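Local coordinates for secreted effector protein SifA (Salmonella typhimurium, PDB 3CXB) that is required for endosomal tubulation and the formation of Salmonella-induced filaments in infected epithelial cells, and interacts with host PLEKHM2, at residues A[198-201]-A[202-206]; A[290-293]-A[294-298]; A[106-109]-A[110-113]; A[62-65]-A[66-69]. All blocks are in the same frame, centred on the assembly; numbering follows the deposited sequence.

How the contacts relate
Contacts 1, 2 and 4 lie along about two turns of helices 197-220, 283-303 and 62-75; contact 3 lies on a bulged strand of an antiparallel sheet. All four are partly buried. Contacts 1 and 2 meet directly, Tyr205 OH bonding to Asp296 OD2, which joins two helices. Contacts 3 and 4 meet through Ile112 and Leu65, apolar packing of helix on sheet. Contacts 2 and 4 lie nearest the chain's middle; contact 3, its centre about 23 Å from the chain's, begins in an exposed, poorly ordered loop. Contact 1 joins a carboxylate to a ring edge and an amide to a hydroxyl, contact 2 adds an apolar isoleucine pair and two close acids, and salt bridges mark contacts 3 and 4.

Contact 1 of 4, residues A[198-201]-A[202-206]; sequences KAQE and KATYL
The flat groups here are the Glu201 carboxylate, the Tyr205 ring and the Gln200 amide. Glu201 brings OE2 to the edge of the Tyr205 ring, near its plane, 3.2 Å from CD2, with the carboxylate turned 63° against the ring. The ring of Phe299 from helix 283-303 also meets the tyrosine, the two planes about 30° apart. All this sits in the first turns of the alpha-helix 197-220, where residues four apart share a face.

In Glu201, CG lies anti to the backbone N and the chain bends at chi2 (60°); together these swing OE2 toward the Tyr205 ring while the chain still projects from the helix. The side chain packs on His255 and Pro257, and its other oxygen, OE1, has a weak hydrogen bond to the backbone N of Ile258. The tyrosine's far end is held elsewhere, OH bonding to Asp296 in helix 283-303, so the residue ties the two helices together.

One residue earlier, Gln200 is bent in the same way, though it is poorly ordered. Thr204 N bonds to Gln200 O at 2.9 Å, and Thr204 OG1 makes only a weak bond to that same carbonyl. OG1 in turn accepts from Gln200 NE2 at 2.8 Å, lying almost in the plane of the amide.

Contact 2 of 4, residues A[290-293]-A[294-298]; sequences IVEA and ISDQV
Ile290 and Ile294 lie side by side and point the same way, with Ile290 CG2 against Ile294 CD1 at 3.7 Å. Ile294 CG1 is anti to its carbonyl carbon (chi1 -52°), which runs CD1 back along the helix to its neighbour one turn earlier. Together they form an apolar strip of helix 283-303 that packs on Pro161 and Leu166 of strand 158-167 and on Ile148 of strand 145-153.

Round the helix from that strip, Ser295 turns its hydroxyl back onto the preceding turn. OG donates to Val291 O at 3.0 Å, from well above the carbonyl plane, while Ser295 N bonds to the same oxygen at 2.8 Å, so Val291 O has two donors. Val291 CG1 lies beside Ser295 OG at 3.9 Å, and both side chains face helix 258-267.

A further side carries acid. Glu292 OE2 and Asp296 OD1 stand 4.4 Å apart, one turn from each other. Two like charges this close should be unfavourable alone, but Asp296 OD2 has Lys209 as a salt-bridge partner and Tyr205 as a hydrogen-bond partner, and Lys209 also forms a long, weak pair with Glu292. The lysine probably offsets part of the repulsion and would favour the charged form of Asp296 in particular.

Contact 3 of 4, residues A[106-109]-A[110-113]; sequences ENEL and LRIT
A classic beta bulge opens strand 108-114: Leu109 and Leu110 both stand opposite Ile100 of the neighbouring strand 96-101, and across it Glu108 reaches Arg111. The strand is the middle one of a five-stranded antiparallel sheet, forming hairpins with strand 96-101 before it and strand 118-123 after it. Leu109 has a helical backbone (psi -38°), as the first bulge residue should, and both leucines bond through their backbones to Ile100.

The bulge matters for the side chains. In a regular strand, residues three apart would point to opposite faces; the extra residue brings Glu108 and Arg111 onto the same one. Leu110 goes to the other, where it packs on Met53 and Leu54 of helix 42-54 and on Cys121 and Val123 of strand 118-123.

Between Glu108 and Arg111 there is a salt bridge, from OE1 to NH2. Arg111 NH2 also gives Glu108 OE2 a weak hydrogen bond, 3.3 Å long, so a single guanidinium nitrogen serves both oxygens. The planes of the two charged groups are only 15° apart, yet OE1 approaches the guanidinium obliquely. Arg111 has CG anti to the backbone N (chi1 -177°) and stays extended as far as NE, which lays its methylenes alongside the carboxylate. Arg99 forms another salt bridge to Glu108 OE1, so two arginines hold this acid, while Arg111 NE forms a long, weak pair with Glu122. In the bridge itself, Arg111 NH2 meets Glu108 OE1 at 3.0 Å.

Contact 4 of 4, residues A[62-65]-A[66-69]; sequences RERL and TEIF
Arg64 arches forward along helix 62-75 over Ile68 and ends at Glu67. From CB, the chain sets CG anti to the backbone N (chi1 178°) and bends at chi2 (58°), which leans the chain forward along the helix. CG touches Ile68 CD1 at 3.9 Å. CD passes Glu67 OE2 at 3.4 Å, and NE lies 3.6 Å from Ile68 CG1. That same CG1 sits over the centre of one face of the guanidinium, also 3.6 Å from CZ. At the tip, NH2 bonds to Glu67 OE2 at 2.7 Å, a salt bridge made close to the guanidinium plane, with the carboxylate turned 77° against it. Glu71 shares NH2, and Glu52 of helix 42-54 forms a salt bridge with NE, so three acids bind a group whose flat face rests on isoleucine.

On another side of the helix, Thr66 places OG1 in the crowded position between N and the carbonyl carbon, where it bonds to Glu63 O at 2.8 Å on a lone pair. Glu67 N takes the same oxygen, giving Glu63 O two donors. Tyr158 is a further partner of OG1.

Leu65 turns to Ile112 and Phe119 in the sheet, and Ile68 to Cys49 and Met53. This is an amphipathic helix packed between a beta-sheet and a second helix, with an i to i+3 salt bridge along its more polar side.

Contact 1 of 4, residues A[198-201]-A[202-206]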
loop_
_atom_site.group_PDB
_atom_site.type_symbol
_atom_site.label_atom_id
_atom_site.label_comp_id
_atom_site.label_asym_id
_atom_site.label_seq_id
_atom_site.Cartn_x
_atom_site.Cartn_y
_atom_site.Cartn_z
ATOM N N LYS A 198 15.544 3.185 5.818
ATOM C CA LYS A 198 14.121 3.185 6.138
ATOM C C LYS A 198 13.747 4.360 7.021
ATOM O O LYS A 198 12.654 4.906 6.910
ATOM C CB LYS A 198 13.731 1.890 6.847
ATOM C CG LYS A 198 13.813 0.657 5.978
ATOM C CD LYS A 198 13.254 -0.524 6.729
ATOM C CE LYS A 198 13.413 -1.809 5.958
ATOM N NZ LYS A 198 12.927 -2.972 6.764
ATOM N N ALA A 199 14.654 4.739 7.909
ATOM C CA ALA A 199 14.399 5.849 8.808
ATOM C C ALA A 199 14.446 7.155 8.028
ATOM O O ALA A 199 13.740 8.112 8.347
ATOM C CB ALA A 199 15.433 5.856 9.924
ATOM N N GLN A 200 15.272 7.175 6.991
ATOM C CA GLN A 200 15.424 8.360 6.162
ATOM C C GLN A 200 14.210 8.533 5.264
ATOM O O GLN A 200 13.471 9.511 5.381
ATOM C CB GLN A 200 16.688 8.237 5.301
ATOM C CG GLN A 200 16.984 9.461 4.441
ATOM C CD GLN A 200 17.192 10.731 5.263
ATOM O OE1 GLN A 200 18.065 10.790 6.131
ATOM N NE2 GLN A 200 16.386 11.753 4.990
ATOM N N GLU A 201 14.017 7.564 4.373
ATOM C CA GLU A 201 12.913 7.561 3.418
ATOM C C GLU A 201 11.591 7.825 4.124
ATOM O O GLU A 201 10.775 8.615 3.662
ATOM C CB GLU A 201 12.879 6.210 2.694
ATOM C CG GLU A 201 11.925 6.114 1.517
ATOM C CD GLU A 201 12.233 7.108 0.419
ATOM O OE1 GLU A 201 13.423 7.240 0.062
ATOM O OE2 GLU A 201 11.285 7.751 -0.092
ATOM N N LYS A 202 11.388 7.175 5.259
ATOM C CA LYS A 202 10.162 7.354 6.001
ATOM C C LYS A 202 9.902 8.818 6.345
ATOM O O LYS A 202 8.788 9.300 6.179
ATOM C CB LYS A 202 10.193 6.509 7.272
ATOM C CG LYS A 202 8.910 6.557 8.094
ATOM C CD LYS A 202 8.984 5.567 9.239
ATOM C CE LYS A 202 7.749 5.608 10.131
ATOM N NZ LYS A 202 7.887 4.635 11.259
ATOM N N ALA A 203 10.912 9.536 6.816
ATOM C CA ALA A 203 10.701 10.936 7.167
ATOM C C ALA A 203 10.601 11.798 5.920
ATOM O O ALA A 203 9.647 12.554 5.758
ATOM C CB ALA A 203 11.826 11.439 8.062
ATOM N N THR A 204 11.578 11.668 5.032
ATOM C CA THR A 204 11.618 12.447 3.798
ATOM C C THR A 204 10.325 12.374 3.006
ATOM O O THR A 204 9.684 13.391 2.727
ATOM C CB THR A 204 12.752 11.962 2.874
ATOM O OG1 THR A 204 14.011 12.196 3.512
ATOM C CG2 THR A 204 12.721 12.706 1.532
ATOM N N TYR A 205 9.963 11.153 2.636
ATOM C CA TYR A 205 8.766 10.882 1.849
ATOM C C TYR A 205 7.508 11.440 2.509
ATOM O O TYR A 205 6.785 12.239 1.922
ATOM C CB TYR A 205 8.639 9.366 1.640
ATOM C CG TYR A 205 7.740 8.951 0.495
ATOM C CD1 TYR A 205 6.348 8.946 0.633
ATOM C CD2 TYR A 205 8.285 8.556 -0.735
ATOM C CE1 TYR A 205 5.526 8.555 -0.425
ATOM C CE2 TYR A 205 7.473 8.164 -1.792
ATOM C CZ TYR A 205 6.098 8.163 -1.629
ATOM O OH TYR A 205 5.296 7.733 -2.655
ATOM N N LEU A 206 7.263 11.034 3.744
ATOM C CA LEU A 206 6.080 11.483 4.437
ATOM C C LEU A 206 5.990 12.993 4.642
ATOM O O LEU A 206 4.917 13.572 4.462
ATOM C CB LEU A 206 5.954 10.741 5.769
ATOM C CG LEU A 206 5.550 9.266 5.611
ATOM C CD1 LEU A 206 5.651 8.507 6.923
ATOM C CD2 LEU A 206 4.124 9.210 5.091
#

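Contact 2 of 4, residues A[290-293]-A[294-298]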
loop_
_atom_site.group_PDB
_atom_site.type_symbol
_atom_site.label_atom_id
_atom_site.label_comp_id
_atom_site.label_asym_id
_atom_site.label_seq_id
_atom_site.Cartn_x
_atom_site.Cartn_y
_atom_site.Cartn_z
ATOM N N ILE A 290 2.105 8.322 -12.707
ATOM C CA ILE A 290 2.507 6.915 -12.684
ATOM C C ILE A 290 3.484 6.736 -11.530
ATOM O O ILE A 290 3.267 5.937 -10.614
ATOM C CB ILE A 290 3.275 6.507 -13.965
ATOM C CG1 ILE A 290 2.443 6.800 -15.216
ATOM C CG2 ILE A 290 3.683 5.039 -13.870
ATOM C CD1 ILE A 290 1.370 5.766 -15.535
ATOM N N VAL A 291 4.568 7.503 -11.596
ATOM C CA VAL A 291 5.617 7.446 -10.594
ATOM C C VAL A 291 5.057 7.516 -9.188
ATOM O O VAL A 291 5.335 6.644 -8.361
ATOM C CB VAL A 291 6.640 8.595 -10.763
ATOM C CG1 VAL A 291 7.697 8.512 -9.663
ATOM C CG2 VAL A 291 7.299 8.511 -12.119
ATOM N N GLU A 292 4.264 8.550 -8.923
ATOM C CA GLU A 292 3.690 8.737 -7.601
ATOM C C GLU A 292 2.826 7.564 -7.134
ATOM O O GLU A 292 2.826 7.216 -5.938
ATOM C CB GLU A 292 2.882 10.032 -7.548
ATOM C CG GLU A 292 2.346 10.337 -6.158
ATOM C CD GLU A 292 1.525 11.614 -6.098
ATOM O OE1 GLU A 292 2.006 12.650 -6.616
ATOM O OE2 GLU A 292 0.409 11.585 -5.523
ATOM N N ALA A 293 2.093 6.947 -8.058
ATOM C CA ALA A 293 1.251 5.817 -7.690
ATOM C C ALA A 293 2.114 4.636 -7.282
ATOM O O ALA A 293 1.879 4.028 -6.238
ATOM C CB ALA A 293 0.353 5.428 -8.836
ATOM N N ILE A 294 3.119 4.309 -8.094
ATOM C CA ILE A 294 4.005 3.183 -7.783
ATOM C C ILE A 294 4.810 3.420 -6.496
ATOM O O ILE A 294 4.957 2.529 -5.644
ATOM C CB ILE A 294 4.993 2.898 -8.939
ATOM C CG1 ILE A 294 4.222 2.740 -10.256
ATOM C CG2 ILE A 294 5.769 1.611 -8.645
ATOM C CD1 ILE A 294 5.114 2.624 -11.493
ATOM N N SER A 295 5.324 4.631 -6.350
ATOM C CA SER A 295 6.092 4.945 -5.171
ATOM C C SER A 295 5.227 4.767 -3.933
ATOM O O SER A 295 5.611 4.042 -3.020
ATOM C CB SER A 295 6.641 6.365 -5.266
ATOM O OG SER A 295 7.535 6.473 -6.366
ATOM N N ASP A 296 4.061 5.406 -3.900
ATOM C CA ASP A 296 3.166 5.273 -2.752
ATOM C C ASP A 296 3.006 3.811 -2.337
ATOM O O ASP A 296 3.219 3.452 -1.174
ATOM C CB ASP A 296 1.777 5.850 -3.072
ATOM C CG ASP A 296 1.704 7.364 -2.885
ATOM O OD1 ASP A 296 0.599 7.944 -2.988
ATOM O OD2 ASP A 296 2.757 7.979 -2.636
ATOM N N GLN A 297 2.636 2.969 -3.291
ATOM C CA GLN A 297 2.435 1.555 -3.000
ATOM C C GLN A 297 3.705 0.850 -2.527
ATOM O O GLN A 297 3.662 0.007 -1.619
ATOM C CB GLN A 297 1.858 0.850 -4.227
ATOM C CG GLN A 297 0.393 1.177 -4.506
ATOM C CD GLN A 297 -0.134 0.538 -5.794
ATOM O OE1 GLN A 297 -0.012 -0.672 -6.006
ATOM N NE2 GLN A 297 -0.730 1.355 -6.653
ATOM N N VAL A 298 4.834 1.184 -3.146
ATOM C CA VAL A 298 6.103 0.585 -2.750
ATOM C C VAL A 298 6.329 0.985 -1.302
ATOM O O VAL A 298 6.627 0.154 -0.431
ATOM C CB VAL A 298 7.291 1.127 -3.582
ATOM C CG1 VAL A 298 8.573 0.660 -2.950
ATOM C CG2 VAL A 298 7.223 0.625 -5.030
#

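Contact 3 of 4, residues A[106-109]-A[110-113]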
loop_
_atom_site.group_PDB
_atom_site.type_symbol
_atom_site.label_atom_id
_atom_site.label_comp_id
_atom_site.label_asym_id
_atom_site.label_seq_id
_atom_site.Cartn_x
_atom_site.Cartn_y
_atom_site.Cartn_z
ATOM N N GLU A 106 -3.424 -29.664 4.701
ATOM C CA GLU A 106 -4.640 -30.310 4.221
ATOM C C GLU A 106 -5.685 -29.277 3.801
ATOM O O GLU A 106 -6.498 -28.839 4.617
ATOM C CB GLU A 106 -5.220 -31.212 5.319
ATOM C CG GLU A 106 -6.343 -32.139 4.855
ATOM C CD GLU A 106 -5.854 -33.234 3.923
ATOM O OE1 GLU A 106 -4.996 -34.036 4.349
ATOM O OE2 GLU A 106 -6.327 -33.294 2.767
ATOM N N ASN A 107 -5.652 -28.896 2.526
ATOM C CA ASN A 107 -6.592 -27.925 1.963
ATOM C C ASN A 107 -6.356 -26.466 2.395
ATOM O O ASN A 107 -5.322 -26.123 2.981
ATOM C CB ASN A 107 -8.044 -28.334 2.281
ATOM C CG ASN A 107 -8.439 -29.670 1.647
ATOM O OD1 ASN A 107 -8.426 -29.827 0.422
ATOM N ND2 ASN A 107 -8.803 -30.632 2.485
ATOM N N GLU A 108 -7.332 -25.613 2.099
ATOM C CA GLU A 108 -7.241 -24.195 2.414
ATOM C C GLU A 108 -8.266 -23.711 3.428
ATOM O O GLU A 108 -9.467 -23.906 3.255
ATOM C CB GLU A 108 -7.393 -23.377 1.138
ATOM C CG GLU A 108 -6.395 -23.732 0.054
ATOM C CD GLU A 108 -6.630 -22.948 -1.215
ATOM O OE1 GLU A 108 -5.744 -22.962 -2.091
ATOM O OE2 GLU A 108 -7.704 -22.320 -1.340
ATOM N N LEU A 109 -7.775 -23.064 4.480
ATOM C CA LEU A 109 -8.614 -22.522 5.543
ATOM C C LEU A 109 -9.234 -21.174 5.143
ATOM O O LEU A 109 -10.401 -20.882 5.454
ATOM C CB LEU A 109 -7.778 -22.355 6.813
ATOM C CG LEU A 109 -7.308 -23.644 7.502
ATOM C CD1 LEU A 109 -6.509 -23.279 8.720
ATOM C CD2 LEU A 109 -8.505 -24.527 7.898
ATOM N N LEU A 110 -8.445 -20.366 4.444
ATOM C CA LEU A 110 -8.876 -19.055 3.983
ATOM C C LEU A 110 -8.154 -18.783 2.682
ATOM O O LEU A 110 -6.940 -18.907 2.596
ATOM C CB LEU A 110 -8.517 -17.990 5.023
ATOM C CG LEU A 110 -8.903 -16.528 4.775
ATOM C CD1 LEU A 110 -10.412 -16.385 4.881
ATOM C CD2 LEU A 110 -8.216 -15.629 5.785
ATOM N N ARG A 111 -8.908 -18.414 1.662
ATOM C CA ARG A 111 -8.323 -18.159 0.358
ATOM C C ARG A 111 -8.699 -16.766 -0.124
ATOM O O ARG A 111 -9.863 -16.396 -0.107
ATOM C CB ARG A 111 -8.851 -19.199 -0.626
ATOM C CG ARG A 111 -8.284 -19.112 -2.031
ATOM C CD ARG A 111 -8.998 -20.104 -2.954
ATOM N NE ARG A 111 -8.592 -19.928 -4.345
ATOM C CZ ARG A 111 -7.379 -20.214 -4.806
ATOM N NH1 ARG A 111 -7.085 -20.013 -6.086
ATOM N NH2 ARG A 111 -6.468 -20.722 -3.988
ATOM N N ILE A 112 -7.714 -15.993 -0.559
ATOM C CA ILE A 112 -7.962 -14.647 -1.065
ATOM C C ILE A 112 -7.329 -14.561 -2.432
ATOM O O ILE A 112 -6.118 -14.765 -2.571
ATOM C CB ILE A 112 -7.294 -13.563 -0.199
ATOM C CG1 ILE A 112 -8.006 -13.429 1.152
ATOM C CG2 ILE A 112 -7.323 -12.239 -0.930
ATOM C CD1 ILE A 112 -7.258 -12.521 2.153
ATOM N N THR A 113 -8.122 -14.272 -3.456
ATOM C CA THR A 113 -7.530 -14.158 -4.781
ATOM C C THR A 113 -7.755 -12.737 -5.242
ATOM O O THR A 113 -8.756 -12.116 -4.887
ATOM C CB THR A 113 -8.172 -15.144 -5.764
ATOM O OG1 THR A 113 -9.515 -14.733 -6.023
ATOM C CG2 THR A 113 -8.192 -16.565 -5.161
#

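Contact 4 of 4, residues A[62-65]-A[66-69]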
loop_
_atom_site.group_PDB
_atom_site.type_symbol
_atom_site.label_atom_id
_atom_site.label_comp_id
_atom_site.label_asym_id
_atom_site.label_seq_id
_atom_site.Cartn_x
_atom_site.Cartn_y
_atom_site.Cartn_z
ATOM N N ARG A 62 -9.552 -3.902 -1.423
ATOM C CA ARG A 62 -8.560 -4.940 -1.647
ATOM C C ARG A 62 -7.281 -4.578 -0.881
ATOM O O ARG A 62 -6.662 -5.438 -0.244
ATOM C CB ARG A 62 -8.259 -5.138 -3.138
ATOM C CG ARG A 62 -7.507 -4.032 -3.826
ATOM C CD ARG A 62 -6.903 -4.554 -5.126
ATOM N NE ARG A 62 -7.906 -4.802 -6.157
ATOM C CZ ARG A 62 -7.748 -5.641 -7.179
ATOM N NH1 ARG A 62 -6.623 -6.335 -7.312
ATOM N NH2 ARG A 62 -8.720 -5.775 -8.077
ATOM N N GLU A 63 -6.891 -3.307 -0.907
ATOM C CA GLU A 63 -5.683 -2.940 -0.203
ATOM C C GLU A 63 -5.834 -3.318 1.261
ATOM O O GLU A 63 -4.964 -3.980 1.825
ATOM C CB GLU A 63 -5.399 -1.454 -0.359
ATOM C CG GLU A 63 -4.125 -0.955 0.332
ATOM C CD GLU A 63 -2.818 -1.526 -0.246
ATOM O OE1 GLU A 63 -1.823 -0.765 -0.331
ATOM O OE2 GLU A 63 -2.772 -2.732 -0.596
ATOM N N ARG A 64 -6.953 -2.940 1.870
ATOM C CA ARG A 64 -7.184 -3.257 3.285
ATOM C C ARG A 64 -7.253 -4.781 3.474
ATOM O O ARG A 64 -6.917 -5.314 4.543
ATOM C CB ARG A 64 -8.469 -2.585 3.762
ATOM C CG ARG A 64 -8.850 -2.864 5.206
ATOM C CD ARG A 64 -7.754 -2.448 6.160
ATOM N NE ARG A 64 -8.069 -2.817 7.541
ATOM C CZ ARG A 64 -7.148 -3.040 8.474
ATOM N NH1 ARG A 64 -7.511 -3.369 9.708
ATOM N NH2 ARG A 64 -5.859 -2.941 8.162
ATOM N N LEU A 65 -7.699 -5.475 2.429
ATOM C CA LEU A 65 -7.763 -6.933 2.458
ATOM C C LEU A 65 -6.356 -7.476 2.670
ATOM O O LEU A 65 -6.129 -8.254 3.591
ATOM C CB LEU A 65 -8.274 -7.500 1.133
ATOM C CG LEU A 65 -9.155 -8.754 1.218
ATOM C CD1 LEU A 65 -9.363 -9.297 -0.155
ATOM C CD2 LEU A 65 -8.562 -9.793 2.097
ATOM N N THR A 66 -5.414 -7.078 1.817
ATOM C CA THR A 66 -4.048 -7.582 1.959
ATOM C C THR A 66 -3.429 -7.230 3.305
ATOM O O THR A 66 -2.730 -8.070 3.895
ATOM C CB THR A 66 -3.109 -7.071 0.855
ATOM O OG1 THR A 66 -2.844 -5.678 1.068
ATOM C CG2 THR A 66 -3.751 -7.252 -0.524
ATOM N N GLU A 67 -3.691 -6.023 3.810
ATOM C CA GLU A 67 -3.103 -5.656 5.095
ATOM C C GLU A 67 -3.529 -6.621 6.174
ATOM O O GLU A 67 -2.697 -7.169 6.908
ATOM C CB GLU A 67 -3.526 -4.253 5.549
ATOM C CG GLU A 67 -2.975 -3.083 4.767
ATOM C CD GLU A 67 -3.561 -1.771 5.236
ATOM O OE1 GLU A 67 -3.138 -0.711 4.716
ATOM O OE2 GLU A 67 -4.452 -1.803 6.122
ATOM N N ILE A 68 -4.835 -6.825 6.269
ATOM C CA ILE A 68 -5.388 -7.667 7.314
ATOM C C ILE A 68 -4.771 -9.030 7.303
ATOM O O ILE A 68 -4.571 -9.657 8.356
ATOM C CB ILE A 68 -6.908 -7.796 7.189
ATOM C CG1 ILE A 68 -7.546 -6.398 7.238
ATOM C CG2 ILE A 68 -7.444 -8.629 8.342
ATOM C CD1 ILE A 68 -9.054 -6.375 6.927
ATOM N N PHE A 69 -4.455 -9.484 6.100
ATOM C CA PHE A 69 -3.848 -10.786 5.944
ATOM C C PHE A 69 -2.537 -10.815 6.743
ATOM O O PHE A 69 -2.323 -11.700 7.572
ATOM C CB PHE A 69 -3.570 -11.055 4.467
ATOM C CG PHE A 69 -2.949 -12.387 4.214
ATOM C CD1 PHE A 69 -3.718 -13.548 4.272
ATOM C CD2 PHE A 69 -1.589 -12.486 3.920
ATOM C CE1 PHE A 69 -3.155 -14.792 4.037
ATOM C CE2 PHE A 69 -1.014 -13.729 3.684
ATOM C CZ PHE A 69 -1.809 -14.892 3.743
#